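Local coordinates for thioredoxin-like protein (Bacteroides caccae ATCC 43185, PDB 4YOD) that is of uncharacterised function but probably acts as an oxidoreductase, joining a helical domain to a thioredoxin-like domain with a thioredoxin-type CxxC pattern, at residues E54-A59 with A94-L99; R85-K90 with A125-L130. All coordinates share one frame; numbering follows the deposited sequence.

Interaction 1 of 2, residues E54-A59 with A94-L99; sequences EITEQA and AYITDL
Tyr95 reaches across from helix 90-105 to the side of helix 53-66, where Thr56 meets the edge of its ring and Glu57 lies near its hydroxyl. The Thr56 methyl CG2 comes in close to the ring plane, 3.7 Å from Tyr95 CE2. The tyrosine's chi1 of 173°, CG opposite the backbone N, carries the ring away from its own helix and leaves its OH 3.8 Å from Thr56 CB. One turn on, Leu99 meets the aliphatic part of Glu57: Leu99 CD2 sits 3.8 Å from Glu57 CD and equally near CG, while Leu99 CD1 faces Glu57 CA. Leu99 CG also lies over one face of the Tyr95 ring, offset toward its rim, so these residues, one turn apart on helix 90-105, pack on each other. The polar link is a single water. It donates to Glu57 OE1 at 2.7 Å and is hydrogen-bonded to Tyr95 OH at 2.8 Å. Glu57 gets there by an extended chain running from a CG anti to the backbone N (chi1 -179°). Its other oxygen, OE2, is taken up by a salt bridge to Lys102 and a hydrogen bond from Tyr103, one turn further along helix 90-105. Thr56 OG1 turns back to the carbonyls of Asn48 and His52, which leaves CG2 pointing at the ring edge. An alanine at Glu57 is likely to leave the bridging water without its carboxylate, Lys102 without its counter-charge and Leu99 CD2 facing a gap. The local helix axes cross at -49° and stay 11.1 Å apart at closest, a spacing wide enough for these side chains to interleave. The contact thus pairs apolar matching of methyls and ring with a carboxylate held by a water, Tyr103 and Lys102, contacts that would favour its ionised form.

Interaction 2 of 2, residues R85-K90 with A125-L130; sequences RTNVDK and AASPVL
Lys90 and Val129 bring two interhelical turns together, their CA atoms 5.8 Å apart, with Lys90 opening helix 90-105 and Val129 in the loop that follows helix 114-125. That second loop is built on an ST turn, in which Ser127 OG accepts from Val129 N at 3.1 Å. The same hydroxyl donates to Asn87 OD1 at 2.7 Å, so it is gripped from both sides of the contact. The serine approaches in the carbonyl plane of the asparagine, with a C=O...OG angle of 155°. Asn87 ND2 in turn holds the carbonyl of Asp84, and the two bonds together fix which way the amide is flipped. Pro128 lies across this amide at about a right angle, its CD 3.5 Å from Asn87 OD1. Val129 fits in beside it: CG2 rests against the same OD1, while CG1 is packed tightly on the backbone carbonyl of Asn87, 3.1 Å from its O. Val129 CG2 occupies the crowded position between backbone N and carbonyl carbon, which lets both methyls face the asparagine. Phe93, a turn into helix 90-105, touches Asn87, Ser127 and Leu130 and so packs against both loops. At the more exposed end, the Lys90 chain runs extended beside the Val129 carbonyl and bends only at its last torsion (chi4 40°). The ammonium pairs chiefly with Glu134 of helix 132-146, its weak bond to Val129 O measures 3.3 Å, and Leu130 CD2 lies 4.0 Å from NZ.

Overall arrangement
From the N terminus the chain passes helix 27-37, then helix 53-66, which carries the first segment of interaction 1, and runs through helix 72-85 into the turn 85-90 that begins interaction 2. Helix 90-105 then brings 94-99 back against 54-59, closing the first loop, and after helix 114-125 the segment 125-130 closes the second on 85-90. The two loops therefore cross rather than nest, each spanning 34 intervening residues. The centres of the two contacts lie about 15 Å apart, and the contacts meet where Ile96 CG1 packs 4.1 Å from Thr86 CG2. Helix 90-105 serves both contacts, tying helix 53-66 and the later interhelical turns into the helical domain.

Interaction 1 of 2, residues E54-A59 with A94-L99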
ATOM      1  N   GLU A  54      -7.706  24.126   5.267  1.00 36.55           N
ATOM      2  CA  GLU A  54      -8.893  23.426   4.744  1.00 35.28           C
ATOM      3  C   GLU A  54      -8.866  23.424   3.214  1.00 35.81           C
ATOM      4  O   GLU A  54      -9.090  22.376   2.609  1.00 34.85           O
ATOM      5  CB  GLU A  54     -10.205  24.043   5.260  1.00 38.00           C
ATOM      6  CG  GLU A  54     -10.410  23.921   6.761  1.00 48.83           C
ATOM      7  CD  GLU A  54      -9.616  24.883   7.628  1.00 61.62           C
ATOM      8  OE1 GLU A  54      -9.092  25.894   7.098  1.00 47.64           O
ATOM      9  OE2 GLU A  54      -9.550  24.636   8.853  1.00 47.94           O
ATOM     10  N   ILE A  55      -8.499  24.562   2.609  1.00 31.32           N
ATOM     11  CA  ILE A  55      -8.371  24.713   1.157  1.00 31.67           C
ATOM     12  C   ILE A  55      -7.162  23.910   0.618  1.00 36.40           C
ATOM     13  O   ILE A  55      -7.304  23.152  -0.353  1.00 36.19           O
ATOM     14  CB  ILE A  55      -8.288  26.211   0.760  1.00 35.29           C
ATOM     15  CG1 ILE A  55      -9.671  26.892   1.015  1.00 36.50           C
ATOM     16  CG2 ILE A  55      -7.872  26.343  -0.722  1.00 36.01           C
ATOM     17  CD1 ILE A  55      -9.718  28.432   0.876  1.00 42.33           C
ATOM     18  N   THR A  56      -5.985  24.087   1.239  1.00 31.87           N
ATOM     19  CA  THR A  56      -4.761  23.404   0.834  1.00 31.26           C
ATOM     20  C   THR A  56      -4.910  21.867   0.932  1.00 32.57           C
ATOM     21  O   THR A  56      -4.476  21.165   0.018  1.00 30.81           O
ATOM     22  CB  THR A  56      -3.575  23.905   1.666  1.00 38.47           C
ATOM     23  OG1 THR A  56      -3.639  25.329   1.712  1.00 39.43           O
ATOM     24  CG2 THR A  56      -2.228  23.463   1.086  1.00 37.97           C
ATOM     25  N   GLU A  57      -5.511  21.346   2.027  1.00 28.44           N
ATOM     26  CA  GLU A  57      -5.631  19.893   2.174  1.00 27.96           C
ATOM     27  C   GLU A  57      -6.596  19.314   1.111  1.00 31.78           C
ATOM     28  O   GLU A  57      -6.312  18.254   0.555  1.00 31.55           O
ATOM     29  CB  GLU A  57      -6.067  19.516   3.602  1.00 29.42           C
ATOM     30  CG  GLU A  57      -6.188  18.019   3.868  1.00 31.98           C
ATOM     31  CD  GLU A  57      -6.307  17.673   5.341  1.00 47.27           C
ATOM     32  OE1 GLU A  57      -6.215  18.590   6.189  1.00 42.44           O
ATOM     33  OE2 GLU A  57      -6.490  16.480   5.655  1.00 43.24           O
ATOM     34  N   GLN A  58      -7.694  20.029   0.795  1.00 29.12           N
ATOM     35  CA  GLN A  58      -8.627  19.557  -0.226  1.00 27.96           C
ATOM     36  C   GLN A  58      -7.951  19.552  -1.607  1.00 31.13           C
ATOM     37  O   GLN A  58      -8.186  18.625  -2.384  1.00 28.76           O
ATOM     38  CB  GLN A  58      -9.936  20.360  -0.233  1.00 29.66           C
ATOM     39  CG  GLN A  58     -11.038  19.769  -1.131  1.00 33.31           C
ATOM     40  CD  GLN A  58     -11.260  18.284  -0.944  1.00 40.11           C
ATOM     41  OE1 GLN A  58     -11.360  17.771   0.177  1.00 36.15           O
ATOM     42  NE2 GLN A  58     -11.348  17.563  -2.054  1.00 34.52           N
ATOM     43  N   ALA A  59      -7.064  20.534  -1.876  1.00 29.60           N
ATOM     44  CA  ALA A  59      -6.261  20.594  -3.104  1.00 29.55           C
ATOM     45  C   ALA A  59      -5.336  19.363  -3.188  1.00 30.27           C
ATOM     46  O   ALA A  59      -5.233  18.749  -4.255  1.00 27.73           O
ATOM     47  CB  ALA A  59      -5.432  21.874  -3.137  1.00 30.74           C
ATOM     48  N   ALA A  94       7.317  20.145   5.507  1.00 29.40           N
ATOM     49  CA  ALA A  94       6.818  19.336   6.631  1.00 29.91           C
ATOM     50  C   ALA A  94       5.303  19.151   6.551  1.00 32.44           C
ATOM     51  O   ALA A  94       4.812  18.047   6.782  1.00 31.24           O
ATOM     52  CB  ALA A  94       7.205  19.994   7.961  1.00 32.49           C
ATOM     53  N   TYR A  95       4.567  20.224   6.206  1.00 29.66           N
ATOM     54  CA  TYR A  95       3.107  20.180   6.077  1.00 29.09           C
ATOM     55  C   TYR A  95       2.664  19.267   4.902  1.00 30.14           C
ATOM     56  O   TYR A  95       1.781  18.436   5.085  1.00 28.44           O
ATOM     57  CB  TYR A  95       2.544  21.611   5.923  1.00 31.06           C
ATOM     58  CG  TYR A  95       1.066  21.671   5.608  1.00 32.61           C
ATOM     59  CD1 TYR A  95       0.112  21.602   6.620  1.00 35.13           C
ATOM     60  CD2 TYR A  95       0.619  21.784   4.295  1.00 32.43           C
ATOM     61  CE1 TYR A  95      -1.253  21.625   6.330  1.00 35.84           C
ATOM     62  CE2 TYR A  95      -0.741  21.815   3.996  1.00 33.04           C
ATOM     63  CZ  TYR A  95      -1.673  21.746   5.017  1.00 37.18           C
ATOM     64  OH  TYR A  95      -3.010  21.768   4.716  1.00 37.87           O
ATOM     65  N   ILE A  96       3.247  19.445   3.702  1.00 26.38           N
ATOM     66  CA  ILE A  96       2.864  18.685   2.508  1.00 25.14           C
ATOM     67  C   ILE A  96       3.311  17.213   2.655  1.00 29.28           C
ATOM     68  O   ILE A  96       2.540  16.311   2.326  1.00 28.97           O
ATOM     69  CB  ILE A  96       3.432  19.358   1.226  1.00 28.41           C
ATOM     70  CG1 ILE A  96       2.905  20.828   1.049  1.00 29.57           C
ATOM     71  CG2 ILE A  96       3.186  18.476  -0.039  1.00 30.09           C
ATOM     72  CD1 ILE A  96       1.371  21.016   0.791  1.00 36.60           C
ATOM     73  N   THR A  97       4.504  16.961   3.205  1.00 25.53           N
ATOM     74  CA  THR A  97       4.932  15.564   3.379  1.00 24.64           C
ATOM     75  C   THR A  97       4.071  14.865   4.441  1.00 28.01           C
ATOM     76  O   THR A  97       3.858  13.645   4.344  1.00 28.36           O
ATOM     77  CB  THR A  97       6.435  15.428   3.685  1.00 26.90           C
ATOM     78  OG1 THR A  97       6.802  16.211   4.825  1.00 25.56           O
ATOM     79  CG2 THR A  97       7.302  15.773   2.487  1.00 28.23           C
ATOM     80  N   ASP A  98       3.571  15.623   5.426  1.00 26.30           N
ATOM     81  CA  ASP A  98       2.668  15.075   6.452  1.00 27.95           C
ATOM     82  C   ASP A  98       1.321  14.709   5.811  1.00 30.43           C
ATOM     83  O   ASP A  98       0.772  13.649   6.130  1.00 30.29           O
ATOM     84  CB  ASP A  98       2.479  16.042   7.617  1.00 32.29           C
ATOM     85  CG  ASP A  98       1.518  15.531   8.671  1.00 50.28           C
ATOM     86  OD1 ASP A  98       1.889  14.577   9.401  1.00 52.32           O
ATOM     87  OD2 ASP A  98       0.376  16.049   8.734  1.00 60.14           O
ATOM     88  N   LEU A  99       0.804  15.551   4.881  1.00 27.80           N
ATOM     89  CA  LEU A  99      -0.418  15.222   4.131  1.00 27.30           C
ATOM     90  C   LEU A  99      -0.226  13.948   3.290  1.00 29.61           C
ATOM     91  O   LEU A  99      -1.152  13.149   3.192  1.00 29.50           O
ATOM     92  CB  LEU A  99      -0.852  16.364   3.200  1.00 27.35           C
ATOM     93  CG  LEU A  99      -1.443  17.636   3.843  1.00 31.49           C
ATOM     94  CD1 LEU A  99      -1.927  18.568   2.777  1.00 30.45           C
ATOM     95  CD2 LEU A  99      -2.608  17.327   4.795  1.00 35.10           C
TER
HETATM   96  O   HOH W   1      -4.428  20.494   6.719  1.00 42.44           O

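Interaction 2 of 2, residues R85-K90 with A125-L130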
ATOM      1  N   ARG A  85       9.705  20.963  -5.002  1.00 25.99           N
ATOM      2  CA  ARG A  85       9.307  22.376  -4.979  1.00 26.96           C
ATOM      3  C   ARG A  85       9.077  22.896  -3.563  1.00 30.55           C
ATOM      4  O   ARG A  85       9.277  24.078  -3.330  1.00 29.25           O
ATOM      5  CB  ARG A  85       8.019  22.591  -5.793  1.00 27.00           C
ATOM      6  CG  ARG A  85       8.242  22.710  -7.308  1.00 34.18           C
ATOM      7  CD  ARG A  85       6.983  23.245  -7.998  1.00 36.63           C
ATOM      8  NE  ARG A  85       6.736  24.650  -7.640  1.00 36.54           N
ATOM      9  CZ  ARG A  85       5.579  25.284  -7.791  1.00 50.01           C
ATOM     10  NH1 ARG A  85       4.533  24.659  -8.318  1.00 34.43           N
ATOM     11  NH2 ARG A  85       5.454  26.552  -7.411  1.00 42.39           N
ATOM     12  N   THR A  86       8.636  22.032  -2.622  1.00 27.61           N
ATOM     13  CA  THR A  86       8.309  22.478  -1.259  1.00 28.57           C
ATOM     14  C   THR A  86       9.567  22.727  -0.405  1.00 34.04           C
ATOM     15  O   THR A  86       9.448  23.295   0.675  1.00 34.25           O
ATOM     16  CB  THR A  86       7.327  21.523  -0.569  1.00 32.23           C
ATOM     17  OG1 THR A  86       8.005  20.349  -0.177  1.00 32.28           O
ATOM     18  CG2 THR A  86       6.113  21.196  -1.421  1.00 28.38           C
ATOM     19  N   ASN A  87      10.764  22.340  -0.901  1.00 32.24           N
ATOM     20  CA  ASN A  87      12.059  22.581  -0.250  1.00 31.67           C
ATOM     21  C   ASN A  87      12.340  24.090  -0.081  1.00 35.90           C
ATOM     22  O   ASN A  87      13.269  24.460   0.633  1.00 34.55           O
ATOM     23  CB  ASN A  87      13.186  21.935  -1.047  1.00 32.14           C
ATOM     24  CG  ASN A  87      13.296  20.461  -0.786  1.00 43.47           C
ATOM     25  OD1 ASN A  87      13.494  20.018   0.345  1.00 41.98           O
ATOM     26  ND2 ASN A  87      13.181  19.670  -1.820  1.00 36.69           N
ATOM     27  N   VAL A  88      11.533  24.952  -0.709  1.00 34.21           N
ATOM     28  CA  VAL A  88      11.685  26.417  -0.579  1.00 36.70           C
ATOM     29  C   VAL A  88      11.375  26.904   0.862  1.00 40.67           C
ATOM     30  O   VAL A  88      11.807  27.989   1.249  1.00 41.38           O
ATOM     31  CB  VAL A  88      10.842  27.208  -1.610  1.00 41.98           C
ATOM     32  CG1 VAL A  88      11.406  27.035  -3.016  1.00 43.26           C
ATOM     33  CG2 VAL A  88       9.364  26.816  -1.552  1.00 40.05           C
ATOM     34  N   ASP A  89      10.617  26.117   1.640  1.00 36.56           N
ATOM     35  CA  ASP A  89      10.260  26.483   3.012  1.00 36.98           C
ATOM     36  C   ASP A  89      10.113  25.211   3.825  1.00 38.52           C
ATOM     37  O   ASP A  89       9.260  24.380   3.514  1.00 36.65           O
ATOM     38  CB  ASP A  89       8.959  27.333   3.035  1.00 38.73           C
ATOM     39  CG  ASP A  89       8.619  27.936   4.385  1.00 56.45           C
ATOM     40  OD1 ASP A  89       8.366  27.162   5.337  1.00 57.08           O
ATOM     41  OD2 ASP A  89       8.543  29.185   4.478  1.00 68.21           O
ATOM     42  N   LYS A  90      10.936  25.064   4.871  1.00 35.64           N
ATOM     43  CA  LYS A  90      10.957  23.874   5.734  1.00 34.97           C
ATOM     44  C   LYS A  90       9.578  23.565   6.355  1.00 36.21           C
ATOM     45  O   LYS A  90       9.201  22.404   6.437  1.00 34.80           O
ATOM     46  CB  LYS A  90      12.011  24.047   6.840  1.00 39.46           C
ATOM     47  CG  LYS A  90      12.259  22.781   7.646  1.00 54.31           C
ATOM     48  CD  LYS A  90      13.565  22.854   8.440  1.00 66.18           C
ATOM     49  CE  LYS A  90      13.696  21.767   9.490  1.00 65.08           C
ATOM     50  NZ  LYS A  90      13.200  20.453   9.007  1.00 51.80           N
ATOM     51  N   ALA A 125      14.387  11.686   1.615  1.00 27.40           N
ATOM     52  CA  ALA A 125      15.747  11.209   1.829  1.00 27.58           C
ATOM     53  C   ALA A 125      16.760  12.102   1.097  1.00 31.54           C
ATOM     54  O   ALA A 125      17.882  12.253   1.580  1.00 31.22           O
ATOM     55  CB  ALA A 125      15.877   9.770   1.369  1.00 27.85           C
ATOM     56  N   ALA A 126      16.344  12.748  -0.015  1.00 26.75           N
ATOM     57  CA  ALA A 126      17.216  13.636  -0.811  1.00 28.00           C
ATOM     58  C   ALA A 126      16.992  15.114  -0.492  1.00 31.34           C
ATOM     59  O   ALA A 126      17.500  15.977  -1.206  1.00 31.35           O
ATOM     60  CB  ALA A 126      16.968  13.401  -2.296  1.00 28.69           C
ATOM     61  N   SER A 127      16.227  15.416   0.563  1.00 27.53           N
ATOM     62  CA  SER A 127      15.892  16.806   0.859  1.00 26.85           C
ATOM     63  C   SER A 127      17.008  17.579   1.571  1.00 33.08           C
ATOM     64  O   SER A 127      17.451  17.188   2.645  1.00 30.87           O
ATOM     65  CB  SER A 127      14.617  16.884   1.683  1.00 27.21           C
ATOM     66  OG  SER A 127      14.379  18.216   2.127  1.00 35.83           O
ATOM     67  N   PRO A 128      17.361  18.769   1.045  1.00 33.80           N
ATOM     68  CA  PRO A 128      18.350  19.609   1.739  1.00 36.11           C
ATOM     69  C   PRO A 128      17.758  20.391   2.943  1.00 41.39           C
ATOM     70  O   PRO A 128      18.516  21.034   3.664  1.00 42.98           O
ATOM     71  CB  PRO A 128      18.825  20.554   0.635  1.00 39.36           C
ATOM     72  CG  PRO A 128      17.674  20.673  -0.282  1.00 42.10           C
ATOM     73  CD  PRO A 128      16.885  19.406  -0.204  1.00 35.66           C
ATOM     74  N   VAL A 129      16.431  20.355   3.173  1.00 37.48           N
ATOM     75  CA  VAL A 129      15.836  21.079   4.311  1.00 38.34           C
ATOM     76  C   VAL A 129      15.699  20.184   5.547  1.00 41.43           C
ATOM     77  O   VAL A 129      15.435  20.717   6.623  1.00 42.67           O
ATOM     78  CB  VAL A 129      14.495  21.801   4.017  1.00 42.65           C
ATOM     79  CG1 VAL A 129      14.673  22.862   2.939  1.00 43.36           C
ATOM     80  CG2 VAL A 129      13.359  20.825   3.679  1.00 40.54           C
ATOM     81  N   LEU A 130      15.874  18.852   5.411  1.00 35.15           N
ATOM     82  CA  LEU A 130      15.760  17.964   6.565  1.00 34.28           C
ATOM     83  C   LEU A 130      17.102  17.719   7.224  1.00 39.55           C
ATOM     84  O   LEU A 130      18.096  17.472   6.536  1.00 39.34           O
ATOM     85  CB  LEU A 130      15.117  16.600   6.215  1.00 32.16           C
ATOM     86  CG  LEU A 130      13.653  16.551   5.764  1.00 34.80           C
ATOM     87  CD1 LEU A 130      13.210  15.093   5.512  1.00 33.75           C
ATOM     88  CD2 LEU A 130      12.699  17.234   6.773  1.00 37.70           C
TER